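PDB 5JS4: phiAB6 tailspike, which probably binds and fragments the exopolysaccharide coating Acinetobacter baumannii, acting as a trimeric beta-helical tailspike of a bacteriophage. Local coordinates for residues Met610-Asp615 with Thr620-Asn625. Sequence-based numbering, arbitrary orientation.
Sequences MMLTYD and TPQNNN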
loop_
_atom_site.group_PDB
_atom_site.type_symbol
_atom_site.label_atom_id
_atom_site.label_comp_id
_atom_site.label_asym_id
_atom_site.label_seq_id
_atom_site.Cartn_x
_atom_site.Cartn_y
_atom_site.Cartn_z
ATOM N N MET A 610 -8.674 46.918 12.175
ATOM C CA MET A 610 -7.552 47.659 11.625
ATOM C C MET A 610 -7.134 48.703 12.648
ATOM O O MET A 610 -7.983 49.348 13.267
ATOM C CB MET A 610 -7.928 48.341 10.312
ATOM C CG MET A 610 -8.069 47.367 9.161
ATOM S SD MET A 610 -8.510 48.153 7.602
ATOM C CE MET A 610 -10.278 48.348 7.791
ATOM N N MET A 611 -5.826 48.843 12.846
ATOM C CA MET A 611 -5.286 49.906 13.683
ATOM C C MET A 611 -4.383 50.781 12.834
ATOM O O MET A 611 -3.677 50.294 11.951
ATOM C CB MET A 611 -4.537 49.332 14.884
ATOM C CG MET A 611 -5.430 48.457 15.748
ATOM S SD MET A 611 -4.678 47.958 17.306
ATOM C CE MET A 611 -5.064 49.369 18.331
ATOM N N LEU A 612 -4.423 52.075 13.101
ATOM C CA LEU A 612 -3.735 53.051 12.270
ATOM C C LEU A 612 -3.373 54.239 13.137
ATOM O O LEU A 612 -4.211 54.749 13.869
ATOM C CB LEU A 612 -4.666 53.459 11.126
ATOM C CG LEU A 612 -4.188 54.514 10.133
ATOM C CD1 LEU A 612 -2.930 54.080 9.406
ATOM C CD2 LEU A 612 -5.302 54.790 9.136
ATOM N N THR A 613 -2.115 54.671 13.071
ATOM C CA THR A 613 -1.636 55.742 13.929
ATOM C C THR A 613 -1.134 56.939 13.120
ATOM O O THR A 613 -0.447 56.777 12.113
ATOM C CB THR A 613 -0.580 55.200 14.919
ATOM O OG1 THR A 613 -1.248 54.364 15.878
ATOM C CG2 THR A 613 0.145 56.316 15.655
ATOM N N TYR A 614 -1.537 58.127 13.563
ATOM C CA TYR A 614 -1.029 59.402 13.066
ATOM C C TYR A 614 0.145 59.820 13.932
ATOM O O TYR A 614 0.072 59.717 15.146
ATOM C CB TYR A 614 -2.114 60.467 13.180
ATOM C CG TYR A 614 -1.627 61.877 12.955
ATOM C CD1 TYR A 614 -1.515 62.389 11.670
ATOM C CD2 TYR A 614 -1.283 62.700 14.025
ATOM C CE1 TYR A 614 -1.073 63.681 11.454
ATOM C CE2 TYR A 614 -0.840 63.995 13.822
ATOM C CZ TYR A 614 -0.735 64.479 12.531
ATOM O OH TYR A 614 -0.303 65.766 12.309
ATOM N N ASP A 615 1.219 60.305 13.313
ATOM C CA ASP A 615 2.367 60.836 14.044
ATOM C C ASP A 615 2.994 61.904 13.167
ATOM O O ASP A 615 3.484 61.604 12.080
ATOM C CB ASP A 615 3.364 59.717 14.350
ATOM C CG ASP A 615 4.532 60.166 15.225
ATOM O OD1 ASP A 615 4.764 61.382 15.391
ATOM O OD2 ASP A 615 5.228 59.271 15.747
ATOM N N THR A 620 6.805 59.693 6.425
ATOM C CA THR A 620 5.685 59.489 5.508
ATOM C C THR A 620 4.503 58.967 6.321
ATOM O O THR A 620 4.710 58.275 7.314
ATOM C CB THR A 620 6.025 58.470 4.405
ATOM O OG1 THR A 620 6.301 57.193 4.992
ATOM C CG2 THR A 620 7.237 58.920 3.599
ATOM N N PRO A 621 3.265 59.304 5.915
ATOM C CA PRO A 621 2.127 58.844 6.712
ATOM C C PRO A 621 2.028 57.326 6.763
ATOM O O PRO A 621 2.319 56.642 5.789
ATOM C CB PRO A 621 0.909 59.432 5.985
ATOM C CG PRO A 621 1.444 60.510 5.106
ATOM C CD PRO A 621 2.839 60.105 4.753
ATOM N N GLN A 622 1.632 56.802 7.914
ATOM C CA GLN A 622 1.352 55.389 8.031
ATOM C C GLN A 622 0.097 55.082 7.218
ATOM O O GLN A 622 -0.839 55.876 7.186
ATOM C CB GLN A 622 1.146 55.025 9.498
ATOM C CG GLN A 622 1.132 53.540 9.774
ATOM C CD GLN A 622 0.947 53.253 11.244
ATOM O OE1 GLN A 622 -0.174 53.044 11.698
ATOM N NE2 GLN A 622 2.039 53.271 12.000
ATOM N N ASN A 623 0.103 53.942 6.543
ATOM C CA ASN A 623 -1.032 53.509 5.738
ATOM C C ASN A 623 -1.417 52.097 6.139
ATOM O O ASN A 623 -0.562 51.218 6.211
ATOM C CB ASN A 623 -0.663 53.574 4.251
ATOM C CG ASN A 623 -1.830 53.244 3.333
ATOM O OD1 ASN A 623 -2.424 52.170 3.425
ATOM N ND2 ASN A 623 -2.150 54.162 2.422
ATOM N N ASN A 624 -2.701 51.890 6.432
ATOM C CA ASN A 624 -3.227 50.552 6.640
ATOM C C ASN A 624 -4.315 50.279 5.616
ATOM O O ASN A 624 -5.388 50.871 5.675
ATOM C CB ASN A 624 -3.776 50.386 8.064
ATOM C CG ASN A 624 -4.212 48.956 8.363
ATOM O OD1 ASN A 624 -4.397 48.144 7.463
ATOM N ND2 ASN A 624 -4.377 48.646 9.644
ATOM N N ASN A 625 -4.016 49.402 4.659
ATOM C CA ASN A 625 -5.033 48.858 3.765
ATOM C C ASN A 625 -5.675 49.911 2.863
ATOM O O ASN A 625 -6.824 49.753 2.447
ATOM C CB ASN A 625 -6.119 48.152 4.597
ATOM C CG ASN A 625 -6.801 47.024 3.853
ATOM O OD1 ASN A 625 -6.349 46.593 2.792
ATOM N ND2 ASN A 625 -7.896 46.525 4.423
HETATM O O HOH W 1 -1.193 50.603 10.665
HETATM O O HOH W 2 -1.655 57.658 9.056
HETATM O O HOH W 3 0.623 58.660 10.015
#
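N624 and Q622 reach from 620-625 to the edge of strand 610-615 and bond to its backbone with their side-chain amides. The carboxamide nitrogen ND2 of N624 donates to M611 O at 2.9 Å; the acceptor lies nearly in the amide plane of N624, although the nitrogen itself stands well above the carbonyl plane of M611. Two residues further along the strand the roles reverse: T613 N donates to Q622 OE1, also at 2.9 Å, with N standing above the plane of the Q622 side-chain carbonyl. With CG anti to the backbone N (chi1 -168°) and an extended chain beyond it, Q622 carries its oxygen across the gap. Between these two bonds a water donates to both M611 O and Q622 OE1, so each oxygen takes two donors. Packing is closest around L612, whose CD1 lies 3.5 Å from Q622 O and 4.0 Å from N624 CB, while W627 and I629 cover the same side chain. The two runs are antiparallel, yet side chains and water take the place of direct backbone pairing: strand 602-615 belongs to the sheet that includes 708-715, and the short 623-624 run, only weakly bonded as a strand, pairs with 627-633 in a second antiparallel sheet in the C-terminal region, beyond the beta-helix. At the M610 end a weak bond from N625 ND2 to M610 SD spans 3.6 Å; the same nitrogen also bonds to K588 O. N624 OD1 is taken by A605 N of the second subunit, which ties this end into the trimer. The T613 side is looser and hydrated: one water joins T613 O to Q622 N, and another bonds to Q622 O and only weakly to T613 O.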